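Local coordinates for protein condensin complex subunit 3 (Schizosaccharomyces pombe, PDB 5OQR) that acts as a HEAT-repeat regulatory subunit of condensin, the complex required to convert interphase chromatin into condensed mitotic-like chromosomes, at residues I103-V108 with A141-S146; E358-I363 with A396-L401; L404-L409 with F470-S475. One frame throughout, in Å; residues are numbered along the deposited sequence.

Contact 1. Residues I103-V108 with A141-S146; sequences IIARVV and AVVALS
Ala105 and Ala144 meet where two helices run side by side, methyl against methyl. Ala105 CB turns toward the other helix and sits 3.5 Å from Ala144 N, lying against the backbone there; the two methyls are 3.7 Å apart, Ala105 CB to Ala144 CB. Having no branch beyond CB, these residues let the helix axes come within 7.9 Å of each other, their directions inclined by 29° and pointing roughly the same way.

Ile104 can be traced outward from this spot. Its CB stands 4.7 Å from Ala144 CB, and CG2 reaches in a little further, to 4.3 Å from Ala144 CB. The other branch turns its back on the contact: CG1 lies 6.0 Å from Ala144 CB and CD1 is no nearer. The Ile104 side chain also touches Leu82, Leu89 and Leu122. The pairing is of the kind that builds a HEAT solenoid: 103-108 lies in HEAT 2 and 141-146 in HEAT 3, so helices of successive repeats are laid together in the N-terminal part of the arch. Leu126, from helix 116-129, also touches Ala144.

Val143 closes the other flank. Its CG1, anti to the backbone N at chi1 -176°, approaches Ala105 CB to 4.0 Å, while the residue also touches Ser178 of helix 173-182. The carbonyl of Val143 takes a hydrogen bond from Ser146 OG, which comes from above the carbonyl plane, 37° out of it.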
loop_
_atom_site.group_PDB
_atom_site.type_symbol
_atom_site.label_atom_id
_atom_site.label_comp_id
_atom_site.label_asym_id
_atom_site.label_seq_id
_atom_site.Cartn_x
_atom_site.Cartn_y
_atom_site.Cartn_z
ATOM N N ILE A 103 19.815 -27.765 -16.464
ATOM C CA ILE A 103 19.833 -29.222 -16.541
ATOM C C ILE A 103 19.955 -29.825 -15.147
ATOM O O ILE A 103 19.171 -30.699 -14.761
ATOM C CB ILE A 103 20.974 -29.698 -17.461
ATOM C CG1 ILE A 103 20.783 -29.143 -18.875
ATOM C CG2 ILE A 103 21.017 -31.221 -17.511
ATOM C CD1 ILE A 103 22.004 -29.279 -19.757
ATOM N N ILE A 104 20.937 -29.367 -14.370
ATOM C CA ILE A 104 21.162 -29.938 -13.045
ATOM C C ILE A 104 19.898 -29.847 -12.204
ATOM O O ILE A 104 19.539 -30.794 -11.495
ATOM C CB ILE A 104 22.353 -29.244 -12.360
ATOM C CG1 ILE A 104 23.650 -29.600 -13.090
ATOM C CG2 ILE A 104 22.446 -29.649 -10.884
ATOM C CD1 ILE A 104 24.846 -28.820 -12.623
ATOM N N ALA A 105 19.203 -28.710 -12.267
ATOM C CA ALA A 105 17.994 -28.536 -11.468
ATOM C C ALA A 105 16.974 -29.624 -11.772
ATOM O O ALA A 105 16.379 -30.209 -10.859
ATOM C CB ALA A 105 17.391 -27.154 -11.722
ATOM N N ARG A 106 16.758 -29.912 -13.054
ATOM C CA ARG A 106 15.722 -30.863 -13.435
ATOM C C ARG A 106 16.170 -32.304 -13.227
ATOM O O ARG A 106 15.374 -33.147 -12.800
ATOM C CB ARG A 106 15.322 -30.646 -14.893
ATOM C CG ARG A 106 14.814 -29.249 -15.204
ATOM C CD ARG A 106 14.077 -29.227 -16.532
ATOM N NE ARG A 106 13.713 -27.876 -16.951
ATOM C CZ ARG A 106 13.057 -27.593 -18.071
ATOM N NH1 ARG A 106 12.768 -26.335 -18.373
ATOM N NH2 ARG A 106 12.685 -28.566 -18.893
ATOM N N VAL A 107 17.436 -32.608 -13.517
ATOM C CA VAL A 107 17.882 -33.997 -13.493
ATOM C C VAL A 107 17.997 -34.502 -12.060
ATOM O O VAL A 107 17.553 -35.613 -11.745
ATOM C CB VAL A 107 19.210 -34.145 -14.259
ATOM C CG1 VAL A 107 19.685 -35.591 -14.229
ATOM C CG2 VAL A 107 19.041 -33.685 -15.699
ATOM N N VAL A 108 18.597 -33.708 -11.168
ATOM C CA VAL A 108 18.722 -34.139 -9.779
ATOM C C VAL A 108 17.350 -34.419 -9.187
ATOM O O VAL A 108 17.197 -35.315 -8.348
ATOM C CB VAL A 108 19.487 -33.093 -8.944
ATOM C CG1 VAL A 108 18.655 -31.824 -8.755
ATOM C CG2 VAL A 108 19.880 -33.679 -7.598
ATOM N N ALA A 141 19.576 -21.384 -10.762
ATOM C CA ALA A 141 20.498 -21.860 -9.737
ATOM C C ALA A 141 19.769 -22.163 -8.436
ATOM O O ALA A 141 20.017 -23.197 -7.806
ATOM C CB ALA A 141 21.602 -20.830 -9.508
ATOM N N VAL A 142 18.868 -21.274 -8.012
ATOM C CA VAL A 142 18.135 -21.508 -6.770
ATOM C C VAL A 142 17.260 -22.746 -6.905
ATOM O O VAL A 142 17.099 -23.518 -5.953
ATOM C CB VAL A 142 17.311 -20.264 -6.382
ATOM C CG1 VAL A 142 18.209 -19.033 -6.301
ATOM C CG2 VAL A 142 16.170 -20.028 -7.362
ATOM N N VAL A 143 16.687 -22.960 -8.091
ATOM C CA VAL A 143 15.899 -24.166 -8.326
ATOM C C VAL A 143 16.779 -25.398 -8.163
ATOM O O VAL A 143 16.400 -26.373 -7.503
ATOM C CB VAL A 143 15.245 -24.122 -9.720
ATOM C CG1 VAL A 143 14.353 -25.340 -9.930
ATOM C CG2 VAL A 143 14.438 -22.844 -9.896
ATOM N N ALA A 144 17.971 -25.369 -8.760
ATOM C CA ALA A 144 18.912 -26.470 -8.590
ATOM C C ALA A 144 19.336 -26.599 -7.134
ATOM O O ALA A 144 19.288 -27.688 -6.550
ATOM C CB ALA A 144 20.134 -26.257 -9.486
ATOM N N LEU A 145 19.750 -25.486 -6.528
ATOM C CA LEU A 145 20.243 -25.529 -5.158
ATOM C C LEU A 145 19.144 -25.949 -4.191
ATOM O O LEU A 145 19.397 -26.692 -3.236
ATOM C CB LEU A 145 20.811 -24.162 -4.779
ATOM C CG LEU A 145 21.881 -24.160 -3.688
ATOM C CD1 LEU A 145 22.725 -22.907 -3.787
ATOM C CD2 LEU A 145 21.261 -24.257 -2.319
ATOM N N SER A 146 17.910 -25.499 -4.431
ATOM C CA SER A 146 16.798 -25.849 -3.556
ATOM C C SER A 146 16.557 -27.351 -3.481
ATOM O O SER A 146 15.758 -27.790 -2.649
ATOM C CB SER A 146 15.520 -25.152 -4.029
ATOM O OG SER A 146 15.144 -25.596 -5.319
#

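Contact 2. Residues E358-I363 with A396-L401; sequences ESCFII and ALPDSL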
loop_
_atom_site.group_PDB
_atom_site.type_symbol
_atom_site.label_atom_id
_atom_site.label_comp_id
_atom_site.label_asym_id
_atom_site.label_seq_id
_atom_site.Cartn_x
_atom_site.Cartn_y
_atom_site.Cartn_z
ATOM N N GLU A 358 -17.108 -7.782 25.448
ATOM C CA GLU A 358 -17.839 -8.363 24.327
ATOM C C GLU A 358 -19.163 -7.645 24.100
ATOM O O GLU A 358 -19.562 -7.421 22.951
ATOM C CB GLU A 358 -18.080 -9.851 24.567
ATOM C CG GLU A 358 -18.233 -10.650 23.283
ATOM C CD GLU A 358 -18.965 -11.961 23.481
ATOM O OE1 GLU A 358 -19.680 -12.105 24.495
ATOM O OE2 GLU A 358 -18.825 -12.851 22.616
ATOM N N SER A 359 -19.858 -7.277 25.178
ATOM C CA SER A 359 -21.156 -6.626 25.031
ATOM C C SER A 359 -21.017 -5.248 24.401
ATOM O O SER A 359 -21.879 -4.830 23.621
ATOM C CB SER A 359 -21.852 -6.528 26.389
ATOM O OG SER A 359 -22.391 -7.778 26.773
ATOM N N CYS A 360 -19.949 -4.522 24.732
ATOM C CA CYS A 360 -19.690 -3.253 24.062
ATOM C C CYS A 360 -19.570 -3.448 22.557
ATOM O O CYS A 360 -20.120 -2.665 21.775
ATOM C CB CYS A 360 -18.418 -2.615 24.618
ATOM S SG CYS A 360 -18.574 -1.991 26.294
ATOM N N PHE A 361 -18.863 -4.496 22.135
ATOM C CA PHE A 361 -18.732 -4.783 20.713
ATOM C C PHE A 361 -20.070 -5.181 20.105
ATOM O O PHE A 361 -20.404 -4.751 18.996
ATOM C CB PHE A 361 -17.693 -5.884 20.505
ATOM C CG PHE A 361 -17.354 -6.136 19.067
ATOM C CD1 PHE A 361 -16.568 -5.241 18.360
ATOM C CD2 PHE A 361 -17.811 -7.270 18.421
ATOM C CE1 PHE A 361 -16.253 -5.470 17.038
ATOM C CE2 PHE A 361 -17.497 -7.504 17.098
ATOM C CZ PHE A 361 -16.717 -6.603 16.406
ATOM N N ILE A 362 -20.850 -5.996 20.819
ATOM C CA ILE A 362 -22.154 -6.421 20.313
ATOM C C ILE A 362 -23.078 -5.221 20.155
ATOM O O ILE A 362 -23.727 -5.046 19.118
ATOM C CB ILE A 362 -22.765 -7.484 21.245
ATOM C CG1 ILE A 362 -21.902 -8.746 21.240
ATOM C CG2 ILE A 362 -24.191 -7.824 20.825
ATOM C CD1 ILE A 362 -22.219 -9.713 22.355
ATOM N N ILE A 363 -23.164 -4.383 21.190
ATOM C CA ILE A 363 -24.003 -3.190 21.114
ATOM C C ILE A 363 -23.555 -2.304 19.961
ATOM O O ILE A 363 -24.380 -1.735 19.237
ATOM C CB ILE A 363 -23.974 -2.438 22.459
ATOM C CG1 ILE A 363 -24.662 -3.274 23.541
ATOM C CG2 ILE A 363 -24.648 -1.069 22.339
ATOM C CD1 ILE A 363 -24.413 -2.788 24.951
ATOM N N ALA A 396 -23.950 4.576 32.193
ATOM C CA ALA A 396 -22.601 5.108 32.034
ATOM C C ALA A 396 -21.907 4.330 30.920
ATOM O O ALA A 396 -21.030 3.499 31.173
ATOM C CB ALA A 396 -21.828 5.028 33.349
ATOM N N LEU A 397 -22.311 4.601 29.684
ATOM C CA LEU A 397 -21.726 3.930 28.540
ATOM C C LEU A 397 -20.278 4.382 28.365
ATOM O O LEU A 397 -19.914 5.487 28.774
ATOM C CB LEU A 397 -22.518 4.241 27.271
ATOM C CG LEU A 397 -23.983 3.799 27.129
ATOM C CD1 LEU A 397 -24.691 3.568 28.452
ATOM C CD2 LEU A 397 -24.745 4.827 26.307
ATOM N N PRO A 398 -19.431 3.555 27.759
ATOM C CA PRO A 398 -18.057 3.987 27.494
ATOM C C PRO A 398 -18.013 5.016 26.377
ATOM O O PRO A 398 -18.951 5.166 25.590
ATOM C CB PRO A 398 -17.350 2.694 27.090
ATOM C CG PRO A 398 -18.426 1.878 26.471
ATOM C CD PRO A 398 -19.678 2.191 27.256
ATOM N N ASP A 399 -16.891 5.734 26.314
ATOM C CA ASP A 399 -16.737 6.766 25.296
ATOM C C ASP A 399 -16.925 6.199 23.895
ATOM O O ASP A 399 -17.347 6.920 22.982
ATOM C CB ASP A 399 -15.363 7.426 25.421
ATOM C CG ASP A 399 -15.252 8.705 24.612
ATOM O OD1 ASP A 399 -16.213 9.502 24.622
ATOM O OD2 ASP A 399 -14.205 8.912 23.962
ATOM N N SER A 400 -16.627 4.912 23.706
ATOM C CA SER A 400 -16.743 4.308 22.383
ATOM C C SER A 400 -18.190 4.289 21.906
ATOM O O SER A 400 -18.473 4.617 20.748
ATOM C CB SER A 400 -16.170 2.892 22.409
ATOM O OG SER A 400 -16.696 2.151 23.497
ATOM N N LEU A 401 -19.121 3.909 22.784
ATOM C CA LEU A 401 -20.519 3.790 22.394
ATOM C C LEU A 401 -21.270 5.111 22.464
ATOM O O LEU A 401 -22.307 5.250 21.809
ATOM C CB LEU A 401 -21.221 2.755 23.274
ATOM C CG LEU A 401 -20.725 1.313 23.132
ATOM C CD1 LEU A 401 -21.351 0.431 24.189
ATOM C CD2 LEU A 401 -21.030 0.769 21.751
#
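Cys360, in the first turns of helix 356-372, faces the start of helix 399-412, and the backbones come nearest at Cys360 and Leu401, whose CA atoms are 7.3 Å apart. Leu401 spans most of that gap. Its CB points toward the helix, and with chi2 at 172° the two methyls fork over the turn between Cys360 and Ile363. CD2 settles 3.6 Å from Cys360 O, an apolar group laid against a carbonyl oxygen, and CD1 rests 4.0 Å from Cys360 CA. Ile363, one helical turn further on, receives both prongs on a single methyl: its CG2 is 4.1 Å from Leu401 CD1 and equally far from Leu401 CD2, and the two side chains cross at about a right angle. That methyl is anti to the backbone N of Ile363, with CG1 beside the N instead (chi1 -67°).

The segment 396-401 belongs to HEAT 6, and the contact packs the beginning of one of its helices onto helix 356-372, earlier in the chain. Ile363 also touches Gln346 and Tyr347 of helix 336-348, which carries the packing into the preceding part of the solenoid.

Cys360 sends SG across to the ring of Pro398, meeting CG at 3.9 Å; the sulfur also lies 4.2 Å from Leu401 CD1, so it sits beside both residues. Pro398 O accepts a weak hydrogen bond from Leu401 N as the helix gets under way, and Leu401 O is taken up by the ND1 of His405.

Contact 3. Residues L404-L409 with F470-S475; sequences LHIELL and FENITS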
loop_
_atom_site.group_PDB
_atom_site.type_symbol
_atom_site.label_atom_id
_atom_site.label_comp_id
_atom_site.label_asym_id
_atom_site.label_seq_id
_atom_site.Cartn_x
_atom_site.Cartn_y
_atom_site.Cartn_z
ATOM N N LEU A 404 -21.884 6.618 18.855
ATOM C CA LEU A 404 -22.896 5.933 18.059
ATOM C C LEU A 404 -24.294 6.128 18.631
ATOM O O LEU A 404 -25.267 6.208 17.873
ATOM C CB LEU A 404 -22.562 4.446 17.962
ATOM C CG LEU A 404 -21.308 4.095 17.159
ATOM C CD1 LEU A 404 -21.042 2.604 17.226
ATOM C CD2 LEU A 404 -21.435 4.540 15.711
ATOM N N HIS A 405 -24.418 6.206 19.957
ATOM C CA HIS A 405 -25.719 6.473 20.561
ATOM C C HIS A 405 -26.235 7.845 20.157
ATOM O O HIS A 405 -27.387 7.991 19.736
ATOM C CB HIS A 405 -25.626 6.369 22.082
ATOM C CG HIS A 405 -25.792 4.978 22.604
ATOM N ND1 HIS A 405 -24.726 4.146 22.864
ATOM C CD2 HIS A 405 -26.904 4.271 22.909
ATOM C CE1 HIS A 405 -25.174 2.986 23.309
ATOM N NE2 HIS A 405 -26.492 3.037 23.345
ATOM N N ILE A 406 -25.392 8.869 20.290
ATOM C CA ILE A 406 -25.808 10.226 19.962
ATOM C C ILE A 406 -25.973 10.394 18.458
ATOM O O ILE A 406 -26.816 11.175 18.004
ATOM C CB ILE A 406 -24.801 11.229 20.549
ATOM C CG1 ILE A 406 -24.851 11.163 22.079
ATOM C CG2 ILE A 406 -25.086 12.646 20.047
ATOM C CD1 ILE A 406 -23.822 12.012 22.792
ATOM N N GLU A 407 -25.182 9.676 17.662
ATOM C CA GLU A 407 -25.353 9.723 16.215
ATOM C C GLU A 407 -26.679 9.097 15.801
ATOM O O GLU A 407 -27.388 9.637 14.945
ATOM C CB GLU A 407 -24.184 9.012 15.535
ATOM C CG GLU A 407 -24.268 8.962 14.022
ATOM C CD GLU A 407 -23.072 8.267 13.399
ATOM O OE1 GLU A 407 -22.107 7.963 14.134
ATOM O OE2 GLU A 407 -23.097 8.021 12.175
ATOM N N LEU A 408 -27.030 7.959 16.402
ATOM C CA LEU A 408 -28.313 7.328 16.118
ATOM C C LEU A 408 -29.472 8.166 16.642
ATOM O O LEU A 408 -30.544 8.194 16.029
ATOM C CB LEU A 408 -28.336 5.928 16.729
ATOM C CG LEU A 408 -29.597 5.081 16.573
ATOM C CD1 LEU A 408 -29.934 4.850 15.117
ATOM C CD2 LEU A 408 -29.403 3.760 17.294
ATOM N N LEU A 409 -29.276 8.857 17.763
ATOM C CA LEU A 409 -30.297 9.771 18.260
ATOM C C LEU A 409 -30.613 10.843 17.225
ATOM O O LEU A 409 -31.781 11.082 16.897
ATOM C CB LEU A 409 -29.823 10.403 19.568
ATOM C CG LEU A 409 -30.899 10.982 20.482
ATOM C CD1 LEU A 409 -31.609 9.870 21.234
ATOM C CD2 LEU A 409 -30.289 11.982 21.445
ATOM N N PHE A 470 -22.321 18.915 18.946
ATOM C CA PHE A 470 -21.858 19.798 17.887
ATOM C C PHE A 470 -21.162 19.055 16.756
ATOM O O PHE A 470 -20.878 19.665 15.721
ATOM C CB PHE A 470 -20.930 20.859 18.477
ATOM C CG PHE A 470 -21.620 21.787 19.431
ATOM C CD1 PHE A 470 -22.544 22.706 18.970
ATOM C CD2 PHE A 470 -21.363 21.730 20.788
ATOM C CE1 PHE A 470 -23.189 23.555 19.839
ATOM C CE2 PHE A 470 -22.006 22.581 21.662
ATOM C CZ PHE A 470 -22.920 23.494 21.186
ATOM N N GLU A 471 -20.890 17.762 16.922
ATOM C CA GLU A 471 -20.415 16.944 15.816
ATOM C C GLU A 471 -21.527 16.559 14.855
ATOM O O GLU A 471 -21.237 16.191 13.712
ATOM C CB GLU A 471 -19.756 15.668 16.346
ATOM C CG GLU A 471 -18.243 15.710 16.378
ATOM C CD GLU A 471 -17.643 14.514 17.093
ATOM O OE1 GLU A 471 -18.373 13.523 17.309
ATOM O OE2 GLU A 471 -16.446 14.566 17.444
ATOM N N ASN A 472 -22.786 16.640 15.284
ATOM C CA ASN A 472 -23.913 16.121 14.518
ATOM C C ASN A 472 -24.850 17.211 14.013
ATOM O O ASN A 472 -25.959 16.899 13.568
ATOM C CB ASN A 472 -24.694 15.114 15.360
ATOM C CG ASN A 472 -24.051 13.747 15.374
ATOM O OD1 ASN A 472 -23.294 13.414 16.282
ATOM N ND2 ASN A 472 -24.344 12.947 14.358
ATOM N N ILE A 473 -24.441 18.478 14.067
ATOM C CA ILE A 473 -25.206 19.564 13.474
ATOM C C ILE A 473 -24.297 20.322 12.518
ATOM O O ILE A 473 -23.070 20.282 12.624
ATOM C CB ILE A 473 -25.809 20.512 14.532
ATOM C CG1 ILE A 473 -24.726 21.040 15.470
ATOM C CG2 ILE A 473 -26.884 19.790 15.323
ATOM C CD1 ILE A 473 -25.177 22.211 16.303
ATOM N N THR A 474 -24.924 21.015 11.567
ATOM C CA THR A 474 -24.207 21.636 10.464
ATOM C C THR A 474 -24.339 23.150 10.392
ATOM O O THR A 474 -23.498 23.788 9.749
ATOM C CB THR A 474 -24.678 21.045 9.126
ATOM O OG1 THR A 474 -26.108 20.986 9.103
ATOM C CG2 THR A 474 -24.105 19.650 8.931
ATOM N N SER A 475 -25.355 23.742 11.015
ATOM C CA SER A 475 -25.536 25.186 10.977
ATOM C C SER A 475 -26.005 25.670 12.340
ATOM O O SER A 475 -26.546 24.905 13.142
ATOM C CB SER A 475 -26.538 25.606 9.896
ATOM O OG SER A 475 -27.807 25.021 10.122
#
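Glu407 holds its CG anti to the backbone N (chi1 178°) and its chain extended beyond that, so the shaft runs straight out past Asn472, whose chi1 of -81° sets its CG beside its own backbone N and directs the amide at the helix. The two side chains cross at about a right angle. Asn472 meets the base of the glutamate rather than its carboxylate: Asn472 CG lies 4.3 Å from Glu407 CA, and the amide group covers the CB and CG methylenes. The CA atoms of Glu407 and Asn472 are 6.8 Å apart, the nearest backbone approach here. Ile406 adds its CG2 methyl at the opposite end of the amide, in a looser touch, while helix 416-434 packs on the same residue through Phe419 and Leu423. The orientation of the amide itself is uncertain, so its oxygen and nitrogen cannot be assigned to these neighbours.

The contact sets helix 399-412, in HEAT 6, against the turn that follows helix 457-471. A second protein chain lies alongside: Glu407 OE1 makes a salt bridge to a basic side chain of that other chain, and Ile473 O accepts a hydrogen bond from a basic side chain there. Within the subunit, then, the join is van der Waals packing on the glutamate's shaft, which leaves the carboxylate to serve the partner protein, consistent with this part of the solenoid lying at the interface with it.

Overall arrangement
From the N terminus, contact 1 is the first to close, joining 103-108 to 141-146 and tying HEAT 2 to HEAT 3 near one end of the solenoid. Some two hundred residues later, contact 2 closes the loop from 358-363 to 396-401, and contact 3 opens at 404-409 on the same helix, 399-412, to close a longer loop at 470-475. The three loops follow in series; none nests or crosses. Contact 1 is remote, its centre 58 Å and 66 Å from those of contacts 2 and 3. The latter two have centres 17 Å apart and touch, Leu397 CD2 packing 3.5 Å from His405 ND1; sharing helix 399-412, they join helix 356-372 to the end of helix 457-471.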